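Local coordinates for protein TRAP dicarboxylate transporter, DctP subunit (Sulfurospirillum deleyianum, PDB 4OVS) that binds succinate and probably delivers such dicarboxylates to a TRAP transporter as its periplasmic solute-binding subunit, at residues E25-V33 with L79-M88; V138-G146 with M260-A271. All coordinates share one frame; numbering follows the deposited sequence.

Contact 1 of 2, residues E25-V33 with L79-M88; sequences EYTIKVTHV and LKLGNAHIAM
A parallel strand pair in the main sheet of this solute-binding protein joins strand 26-31 to the short strand 86-87, with V30 and I86 as bridge partners. T31 N donates to I86 O at 3.0 Å, nearly in line with that carbonyl. Two residues earlier a side chain takes part: the backbone amide N of K29 donates to ND1 of H85 at 3.0 Å, approaching 35° out of the imidazole plane. CG of H85 stands anti to its own carbonyl carbon (chi1 -55°), which brings ND1 to K29 N and sets the ring edge against the CA of I28. K29 O in turn takes a bond from H85 N (3.0 Å) and a weak one from I86 N, so H85 grips both backbone polar groups of K29. Beyond the bridge, where the strands part, a water takes over, donating to T31 O and accepting from M88 N.

V30 and I86 share a face with I28, and M88, just past the strand, bends in at chi2 to join them. CG2 of I28 lies 3.8 Å from CD1 of I86, and V30 divides its methyls, CG2 against CB of I86 and CG1 against the terminal CE of selenomethionine M88 (3.7 Å), which it meets at about a right angle. Helix 39-54 packs here, through F47 on I86 and A44 on M88. T31 serves the other face, resting its methyl CG2 on CB of A84 (3.8 Å). K29, bent at chi3, lays its CE 3.4 Å from N83 O; F244 stacks on the H85 ring. M88 O takes a hydrogen bond from succinate-binding K40. Parallel strands joined through helices are typical of the alpha/beta domains of periplasmic binding proteins.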
loop_
_atom_site.group_PDB
_atom_site.type_symbol
_atom_site.label_atom_id
_atom_site.label_comp_id
_atom_site.label_asym_id
_atom_site.label_seq_id
_atom_site.Cartn_x
_atom_site.Cartn_y
_atom_site.Cartn_z
ATOM N N GLU A 25 2.898 -21.631 -24.230
ATOM C CA GLU A 25 4.292 -22.024 -24.289
ATOM C C GLU A 25 5.024 -21.451 -23.070
ATOM O O GLU A 25 6.042 -21.958 -22.695
ATOM C CB GLU A 25 4.932 -21.483 -25.561
ATOM C CG GLU A 25 4.052 -21.543 -26.777
ATOM C CD GLU A 25 4.436 -22.623 -27.764
ATOM O OE1 GLU A 25 5.197 -23.553 -27.397
ATOM O OE2 GLU A 25 3.972 -22.534 -28.919
ATOM N N TYR A 26 4.487 -20.385 -22.463
ATOM C CA TYR A 26 5.158 -19.717 -21.340
ATOM C C TYR A 26 4.141 -19.278 -20.301
ATOM O O TYR A 26 3.016 -18.879 -20.644
ATOM C CB TYR A 26 5.909 -18.467 -21.815
ATOM C CG TYR A 26 6.959 -18.700 -22.911
ATOM C CD1 TYR A 26 6.618 -18.663 -24.262
ATOM C CD2 TYR A 26 8.282 -18.958 -22.583
ATOM C CE1 TYR A 26 7.581 -18.883 -25.253
ATOM C CE2 TYR A 26 9.251 -19.177 -23.581
ATOM C CZ TYR A 26 8.872 -19.132 -24.897
ATOM O OH TYR A 26 9.793 -19.338 -25.884
ATOM N N THR A 27 4.532 -19.305 -19.033
ATOM C CA THR A 27 3.650 -18.885 -17.968
ATOM C C THR A 27 4.367 -17.858 -17.085
ATOM O O THR A 27 5.578 -17.907 -16.931
ATOM C CB THR A 27 3.199 -20.090 -17.093
ATOM O OG1 THR A 27 4.354 -20.743 -16.572
ATOM C CG2 THR A 27 2.425 -21.146 -17.899
ATOM N N ILE A 28 3.598 -16.961 -16.474
ATOM C CA ILE A 28 4.096 -15.907 -15.568
ATOM C C ILE A 28 3.252 -15.930 -14.271
ATOM O O ILE A 28 2.015 -15.980 -14.348
ATOM C CB ILE A 28 3.952 -14.463 -16.196
ATOM C CG1 ILE A 28 4.837 -14.298 -17.424
ATOM C CG2 ILE A 28 4.334 -13.369 -15.165
ATOM C CD1 ILE A 28 4.709 -12.941 -18.115
ATOM N N LYS A 29 3.912 -15.861 -13.108
ATOM C CA LYS A 29 3.280 -16.000 -11.811
ATOM C C LYS A 29 3.390 -14.656 -11.136
ATOM O O LYS A 29 4.499 -14.186 -10.853
ATOM C CB LYS A 29 3.985 -17.082 -10.971
ATOM C CG LYS A 29 4.147 -18.384 -11.724
ATOM C CD LYS A 29 4.374 -19.563 -10.824
ATOM C CE LYS A 29 5.820 -19.750 -10.430
ATOM N NZ LYS A 29 5.967 -21.005 -9.595
ATOM N N VAL A 30 2.231 -14.058 -10.890
ATOM C CA VAL A 30 2.094 -12.809 -10.134
ATOM C C VAL A 30 1.650 -13.122 -8.707
ATOM O O VAL A 30 0.777 -13.962 -8.500
ATOM C CB VAL A 30 1.010 -11.869 -10.737
ATOM C CG1 VAL A 30 0.954 -10.654 -9.915
ATOM C CG2 VAL A 30 1.304 -11.495 -12.181
ATOM N N THR A 31 2.231 -12.439 -7.724
ATOM C CA THR A 31 1.937 -12.730 -6.342
ATOM C C THR A 31 1.657 -11.430 -5.643
ATOM O O THR A 31 2.390 -10.503 -5.815
ATOM C CB THR A 31 3.110 -13.470 -5.664
ATOM O OG1 THR A 31 2.798 -13.772 -4.313
ATOM C CG2 THR A 31 4.436 -12.641 -5.686
ATOM N N HIS A 32 0.556 -11.378 -4.894
ATOM C CA HIS A 32 0.252 -10.245 -4.006
ATOM C C HIS A 32 -0.616 -10.673 -2.809
ATOM O O HIS A 32 -1.076 -11.840 -2.747
ATOM C CB HIS A 32 -0.400 -9.088 -4.798
ATOM C CG HIS A 32 -1.777 -9.365 -5.308
ATOM N ND1 HIS A 32 -2.888 -9.324 -4.496
ATOM C CD2 HIS A 32 -2.235 -9.590 -6.563
ATOM C CE1 HIS A 32 -3.967 -9.561 -5.220
ATOM N NE2 HIS A 32 -3.602 -9.709 -6.480
ATOM N N VAL A 33 -0.803 -9.742 -1.864
ATOM C CA VAL A 33 -1.343 -10.022 -0.570
ATOM C C VAL A 33 -2.776 -9.509 -0.322
ATOM O O VAL A 33 -3.328 -9.719 0.774
ATOM C CB VAL A 33 -0.409 -9.451 0.554
ATOM C CG1 VAL A 33 1.051 -9.979 0.432
ATOM C CG2 VAL A 33 -0.400 -7.941 0.527
ATOM N N LEU A 79 11.115 -13.315 -5.548
ATOM C CA LEU A 79 11.419 -12.632 -6.792
ATOM C C LEU A 79 12.929 -12.737 -7.065
ATOM O O LEU A 79 13.344 -13.053 -8.170
ATOM C CB LEU A 79 10.943 -11.165 -6.743
ATOM C CG LEU A 79 9.654 -10.840 -7.537
ATOM C CD1 LEU A 79 8.542 -11.733 -7.144
ATOM C CD2 LEU A 79 9.236 -9.393 -7.359
ATOM N N LYS A 80 13.759 -12.533 -6.049
ATOM C CA LYS A 80 15.192 -12.682 -6.253
ATOM C C LYS A 80 15.539 -14.035 -6.860
ATOM O O LYS A 80 16.369 -14.117 -7.751
ATOM C CB LYS A 80 15.968 -12.473 -4.954
ATOM C CG LYS A 80 15.906 -11.033 -4.449
ATOM C CD LYS A 80 17.038 -10.165 -5.012
ATOM C CE LYS A 80 17.382 -9.026 -4.044
ATOM N NZ LYS A 80 18.698 -8.390 -4.363
ATOM N N LEU A 81 14.893 -15.088 -6.390
ATOM C CA LEU A 81 15.227 -16.449 -6.820
ATOM C C LEU A 81 14.500 -16.856 -8.106
ATOM O O LEU A 81 14.823 -17.884 -8.692
ATOM C CB LEU A 81 14.866 -17.455 -5.723
ATOM C CG LEU A 81 15.803 -17.606 -4.531
ATOM C CD1 LEU A 81 16.148 -16.278 -3.941
ATOM C CD2 LEU A 81 15.178 -18.478 -3.457
ATOM N N GLY A 82 13.511 -16.069 -8.526
ATOM C CA GLY A 82 12.702 -16.391 -9.706
ATOM C C GLY A 82 11.543 -17.354 -9.494
ATOM O O GLY A 82 10.920 -17.854 -10.444
ATOM N N ASN A 83 11.258 -17.644 -8.241
ATOM C CA ASN A 83 10.082 -18.465 -7.873
ATOM C C ASN A 83 8.747 -17.697 -7.996
ATOM O O ASN A 83 7.658 -18.273 -8.029
ATOM C CB ASN A 83 10.280 -18.992 -6.465
ATOM C CG ASN A 83 11.494 -19.873 -6.364
ATOM O OD1 ASN A 83 11.747 -20.678 -7.247
ATOM N ND2 ASN A 83 12.268 -19.704 -5.307
ATOM N N ALA A 84 8.841 -16.389 -8.053
ATOM C CA ALA A 84 7.710 -15.571 -8.443
ATOM C C ALA A 84 8.304 -14.546 -9.392
ATOM O O ALA A 84 9.516 -14.309 -9.378
ATOM C CB ALA A 84 7.070 -14.920 -7.224
ATOM N N HIS A 85 7.462 -13.965 -10.230
ATOM C CA HIS A 85 7.931 -13.172 -11.333
ATOM C C HIS A 85 7.561 -11.717 -11.216
ATOM O O HIS A 85 8.328 -10.848 -11.592
ATOM C CB HIS A 85 7.353 -13.769 -12.607
ATOM C CG HIS A 85 7.678 -15.213 -12.769
ATOM N ND1 HIS A 85 6.883 -16.088 -13.472
ATOM C CD2 HIS A 85 8.744 -15.933 -12.344
ATOM C CE1 HIS A 85 7.447 -17.285 -13.482
ATOM N NE2 HIS A 85 8.578 -17.213 -12.810
ATOM N N ILE A 86 6.357 -11.451 -10.728
ATOM C CA ILE A 86 5.821 -10.090 -10.684
ATOM C C ILE A 86 5.131 -9.872 -9.349
ATOM O O ILE A 86 4.399 -10.730 -8.859
ATOM C CB ILE A 86 4.857 -9.802 -11.869
ATOM C CG1 ILE A 86 5.589 -9.960 -13.189
ATOM C CG2 ILE A 86 4.346 -8.374 -11.817
ATOM C CD1 ILE A 86 4.830 -9.637 -14.401
ATOM N N ALA A 87 5.446 -8.753 -8.720
ATOM C CA ALA A 87 4.824 -8.361 -7.488
ATOM C C ALA A 87 4.423 -6.860 -7.494
ATOM O O ALA A 87 4.823 -6.084 -8.395
ATOM C CB ALA A 87 5.699 -8.677 -6.341
HETATM N N MSE A 88 3.611 -6.452 -6.517
HETATM C CA MSE A 88 3.207 -5.048 -6.390
HETATM C C MSE A 88 3.195 -4.551 -4.949
HETATM O O MSE A 88 2.152 -4.153 -4.425
HETATM C CB MSE A 88 1.870 -4.835 -7.031
HETATM C CG MSE A 88 1.772 -5.207 -8.471
HETATM SE SE MSE A 88 1.119 -7.056 -8.673
HETATM C CE MSE A 88 0.751 -7.013 -10.556
HETATM O O HOH W 1 3.026 -8.320 -4.322
#

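Contact 2 of 2, residues V138-G146 with M260-A271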
loop_
_atom_site.group_PDB
_atom_site.type_symbol
_atom_site.label_atom_id
_atom_site.label_comp_id
_atom_site.label_asym_id
_atom_site.label_seq_id
_atom_site.Cartn_x
_atom_site.Cartn_y
_atom_site.Cartn_z
ATOM N N VAL A 138 13.351 -5.256 -11.342
ATOM C CA VAL A 138 12.943 -4.419 -12.443
ATOM C C VAL A 138 11.743 -3.603 -11.960
ATOM O O VAL A 138 10.679 -4.151 -11.721
ATOM C CB VAL A 138 12.507 -5.241 -13.628
ATOM C CG1 VAL A 138 12.261 -4.331 -14.832
ATOM C CG2 VAL A 138 13.522 -6.304 -13.897
ATOM N N ALA A 139 11.942 -2.296 -11.821
ATOM C CA ALA A 139 10.909 -1.381 -11.360
ATOM C C ALA A 139 10.085 -0.878 -12.523
ATOM O O ALA A 139 10.629 -0.331 -13.472
ATOM C CB ALA A 139 11.548 -0.194 -10.652
ATOM N N LEU A 140 8.769 -1.025 -12.446
ATOM C CA LEU A 140 7.917 -0.546 -13.511
ATOM C C LEU A 140 7.147 0.670 -12.985
ATOM O O LEU A 140 7.765 1.689 -12.709
ATOM C CB LEU A 140 6.998 -1.662 -14.000
ATOM C CG LEU A 140 7.633 -2.878 -14.650
ATOM C CD1 LEU A 140 6.637 -3.989 -14.902
ATOM C CD2 LEU A 140 8.241 -2.489 -15.931
ATOM N N ASP A 141 5.828 0.566 -12.795
ATOM C CA ASP A 141 4.974 1.739 -12.556
ATOM C C ASP A 141 4.462 1.860 -11.112
ATOM O O ASP A 141 4.370 0.890 -10.415
ATOM C CB ASP A 141 3.671 1.623 -13.350
ATOM C CG ASP A 141 3.848 1.801 -14.830
ATOM O OD1 ASP A 141 4.449 2.839 -15.226
ATOM O OD2 ASP A 141 3.354 0.907 -15.593
ATOM N N TYR A 142 4.049 3.053 -10.710
ATOM C CA TYR A 142 3.327 3.197 -9.465
ATOM C C TYR A 142 1.827 3.008 -9.629
ATOM O O TYR A 142 1.226 3.520 -10.603
ATOM C CB TYR A 142 3.564 4.576 -8.876
ATOM C CG TYR A 142 5.000 4.850 -8.481
ATOM C CD1 TYR A 142 5.520 4.302 -7.340
ATOM C CD2 TYR A 142 5.810 5.687 -9.224
ATOM C CE1 TYR A 142 6.813 4.558 -6.938
ATOM C CE2 TYR A 142 7.133 5.944 -8.832
ATOM C CZ TYR A 142 7.621 5.379 -7.679
ATOM O OH TYR A 142 8.931 5.615 -7.252
ATOM N N TRP A 143 1.258 2.290 -8.650
ATOM C CA TRP A 143 -0.185 2.060 -8.465
ATOM C C TRP A 143 -0.685 2.689 -7.165
ATOM O O TRP A 143 0.093 2.859 -6.234
ATOM C CB TRP A 143 -0.467 0.571 -8.425
ATOM C CG TRP A 143 -0.420 -0.158 -9.728
ATOM C CD1 TRP A 143 0.086 0.292 -10.909
ATOM C CD2 TRP A 143 -0.851 -1.498 -9.962
ATOM N NE1 TRP A 143 -0.063 -0.677 -11.883
ATOM C CE2 TRP A 143 -0.637 -1.784 -11.322
ATOM C CE3 TRP A 143 -1.455 -2.485 -9.154
ATOM C CZ2 TRP A 143 -1.007 -3.003 -11.904
ATOM C CZ3 TRP A 143 -1.824 -3.661 -9.732
ATOM C CH2 TRP A 143 -1.611 -3.917 -11.094
ATOM N N ASP A 144 -1.999 3.009 -7.101
ATOM C CA ASP A 144 -2.627 3.776 -6.017
ATOM C C ASP A 144 -3.463 2.807 -5.147
ATOM O O ASP A 144 -4.106 1.914 -5.693
ATOM C CB ASP A 144 -3.634 4.763 -6.635
ATOM C CG ASP A 144 -4.281 5.673 -5.630
ATOM O OD1 ASP A 144 -3.814 5.788 -4.476
ATOM O OD2 ASP A 144 -5.288 6.330 -6.013
ATOM N N ALA A 145 -3.421 2.982 -3.838
ATOM C CA ALA A 145 -4.424 2.386 -2.960
ATOM C C ALA A 145 -5.295 3.493 -2.438
ATOM O O ALA A 145 -6.398 3.634 -2.892
ATOM C CB ALA A 145 -3.796 1.547 -1.791
ATOM N N GLY A 146 -4.783 4.269 -1.474
ATOM C CA GLY A 146 -5.463 5.431 -0.998
ATOM C C GLY A 146 -4.858 5.922 0.298
ATOM O O GLY A 146 -3.906 5.352 0.818
HETATM N N MSE A 260 1.186 -4.203 -19.041
HETATM C CA MSE A 260 1.341 -3.516 -17.765
HETATM C C MSE A 260 0.996 -2.029 -17.800
HETATM O O MSE A 260 0.388 -1.507 -16.841
HETATM C CB MSE A 260 2.735 -3.677 -17.198
HETATM C CG MSE A 260 2.847 -3.156 -15.743
HETATM SE SE MSE A 260 1.672 -4.105 -14.478
HETATM C CE MSE A 260 2.634 -5.784 -14.389
ATOM N N LYS A 261 1.402 -1.337 -18.878
ATOM C CA LYS A 261 1.030 0.058 -19.074
ATOM C C LYS A 261 -0.505 0.267 -19.008
ATOM O O LYS A 261 -1.007 1.129 -18.299
ATOM C CB LYS A 261 1.593 0.560 -20.422
ATOM C CG LYS A 261 1.448 2.073 -20.644
ATOM C CD LYS A 261 1.778 2.449 -22.115
ATOM C CE LYS A 261 1.656 3.946 -22.423
ATOM N NZ LYS A 261 2.661 4.828 -21.713
ATOM N N GLU A 262 -1.224 -0.519 -19.787
ATOM C CA GLU A 262 -2.672 -0.460 -19.816
ATOM C C GLU A 262 -3.270 -0.745 -18.442
ATOM O O GLU A 262 -4.208 -0.066 -18.000
ATOM C CB GLU A 262 -3.191 -1.454 -20.858
ATOM C CG GLU A 262 -2.805 -1.082 -22.218
ATOM C CD GLU A 262 -3.391 -1.979 -23.298
ATOM O OE1 GLU A 262 -4.392 -2.681 -23.028
ATOM O OE2 GLU A 262 -2.859 -1.957 -24.423
ATOM N N ALA A 263 -2.686 -1.706 -17.739
ATOM C CA ALA A 263 -3.178 -2.151 -16.458
ATOM C C ALA A 263 -2.965 -1.094 -15.387
ATOM O O ALA A 263 -3.783 -0.938 -14.475
ATOM C CB ALA A 263 -2.513 -3.475 -16.047
ATOM N N THR A 264 -1.892 -0.334 -15.543
ATOM C CA THR A 264 -1.577 0.750 -14.624
ATOM C C THR A 264 -2.640 1.848 -14.773
ATOM O O THR A 264 -3.165 2.330 -13.781
ATOM C CB THR A 264 -0.181 1.304 -14.947
ATOM O OG1 THR A 264 0.821 0.295 -14.683
ATOM C CG2 THR A 264 0.119 2.508 -14.144
ATOM N N GLU A 265 -2.971 2.199 -16.016
ATOM C CA GLU A 265 -3.997 3.248 -16.317
ATOM C C GLU A 265 -5.342 2.792 -15.720
ATOM O O GLU A 265 -6.046 3.566 -15.073
ATOM C CB GLU A 265 -4.141 3.457 -17.826
ATOM C CG GLU A 265 -5.530 4.024 -18.238
ATOM C CD GLU A 265 -5.686 4.290 -19.746
ATOM O OE1 GLU A 265 -5.455 3.349 -20.564
ATOM O OE2 GLU A 265 -6.063 5.447 -20.104
ATOM N N TYR A 266 -5.646 1.508 -15.895
ATOM C CA TYR A 266 -6.905 0.928 -15.429
ATOM C C TYR A 266 -6.966 0.885 -13.898
ATOM O O TYR A 266 -7.953 1.270 -13.296
ATOM C CB TYR A 266 -7.064 -0.468 -16.000
ATOM C CG TYR A 266 -8.197 -1.207 -15.379
ATOM C CD1 TYR A 266 -9.493 -0.822 -15.630
ATOM C CD2 TYR A 266 -7.980 -2.292 -14.557
ATOM C CE1 TYR A 266 -10.572 -1.491 -15.055
ATOM C CE2 TYR A 266 -9.040 -2.976 -13.981
ATOM C CZ TYR A 266 -10.331 -2.571 -14.238
ATOM O OH TYR A 266 -11.415 -3.200 -13.676
ATOM N N GLU A 267 -5.900 0.425 -13.271
ATOM C CA GLU A 267 -5.823 0.409 -11.814
ATOM C C GLU A 267 -6.050 1.754 -11.189
ATOM O O GLU A 267 -6.753 1.843 -10.192
ATOM C CB GLU A 267 -4.495 -0.162 -11.325
ATOM C CG GLU A 267 -4.454 -0.518 -9.910
ATOM C CD GLU A 267 -4.138 0.610 -8.908
ATOM O OE1 GLU A 267 -3.613 1.698 -9.284
ATOM O OE2 GLU A 267 -4.421 0.352 -7.686
ATOM N N ARG A 268 -5.485 2.805 -11.763
ATOM C CA ARG A 268 -5.605 4.103 -11.140
ATOM C C ARG A 268 -7.045 4.643 -11.286
ATOM O O ARG A 268 -7.500 5.384 -10.435
ATOM C CB ARG A 268 -4.578 5.094 -11.621
ATOM C CG ARG A 268 -3.127 4.656 -11.442
ATOM C CD ARG A 268 -2.216 5.681 -12.096
ATOM N NE ARG A 268 -0.803 5.450 -11.817
ATOM C CZ ARG A 268 0.165 6.334 -12.070
ATOM N NH1 ARG A 268 -0.120 7.520 -12.581
ATOM N NH2 ARG A 268 1.428 6.041 -11.814
ATOM N N LYS A 269 -7.752 4.254 -12.345
ATOM C CA LYS A 269 -9.147 4.644 -12.524
ATOM C C LYS A 269 -10.004 3.935 -11.455
ATOM O O LYS A 269 -10.785 4.574 -10.773
ATOM C CB LYS A 269 -9.578 4.325 -13.970
ATOM C CG LYS A 269 -8.985 5.300 -15.015
ATOM C CD LYS A 269 -9.241 4.766 -16.435
ATOM C CE LYS A 269 -8.543 5.540 -17.505
ATOM N NZ LYS A 269 -9.003 6.922 -17.641
ATOM N N GLU A 270 -9.777 2.632 -11.246
ATOM C CA GLU A 270 -10.507 1.890 -10.255
ATOM C C GLU A 270 -10.231 2.491 -8.878
ATOM O O GLU A 270 -11.118 2.615 -8.066
ATOM C CB GLU A 270 -10.134 0.399 -10.273
ATOM C CG GLU A 270 -10.747 -0.399 -11.447
ATOM C CD GLU A 270 -12.262 -0.672 -11.312
ATOM O OE1 GLU A 270 -12.842 -1.186 -12.293
ATOM O OE2 GLU A 270 -12.871 -0.408 -10.250
ATOM N N ALA A 271 -9.007 2.914 -8.637
ATOM C CA ALA A 271 -8.688 3.505 -7.333
ATOM C C ALA A 271 -9.336 4.853 -7.109
ATOM O O ALA A 271 -9.633 5.158 -5.968
ATOM C CB ALA A 271 -7.209 3.602 -7.092
HETATM O O HOH W 2 -6.152 7.190 -8.757
HETATM O O HOH W 3 -8.173 5.878 -3.099
#
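W143, E267 and D144 dominate the seam where strand segment 138-146 runs nearly parallel to helix segment 260-271, at 15°, their axes 7.5 Å apart at closest. The indole of W143 lies against the helix: CG of E267 sits over one ring face in a CH-pi contact, 3.6 Å above the plane, while NE1 donates in the ring plane to OG1 of T264 at 3.1 Å. Selenomethionine M260 adds an oblique Met-aromatic contact, its SE 3.9 Å from CZ2 of W143. With an alanine here, the T264 hydroxyl would have no indole N-H to accept from, and the space between E267 and M260 would probably be left poorly filled.

E267 bends at chi2 (-84°), which lays its carboxylate nearly parallel to the indole and carries OE1, met on its syn side, to within 3.0 Å of the backbone N of D144. OE2 comes within 2.6 Å of D144 O, close enough that the acid is probably protonated. The side chain of D144 leans on CB of A271, with OD2 salt-bridged to K113 and OD1 hydrogen-bonded to Y233. R268, the next residue along the helix, meets Y142 O side-on with NE and NH2 (2.8 Å for NH2), both nitrogens on one face of the carbonyl plane. A strand crossing between domains and braced lengthwise by a long helix is characteristic of TRAP solute-binding proteins.

In the fold
Both contacts are largely buried and reach the same mixed sheet, their centres about 17 Å apart, and strand 233-241 lies between them as a pairing partner of both 86-87 and 137-152. Contact 1 joins strand to strand, so main-chain bonds carry most of it, helped by one imidazole, and aliphatic side chains pack its apolar face. Contact 2 sets a strand against a helix: the bonds across it come from side chains, and an indole and buried acids replace aliphatic groups. The two meet directly, CE of M88 lying 3.9 Å from CH2 of W143 and CG2 of I86 4.0 Å from CE of M260. Each also approaches the succinate site, contact 1 through M88 and contact 2 through A145.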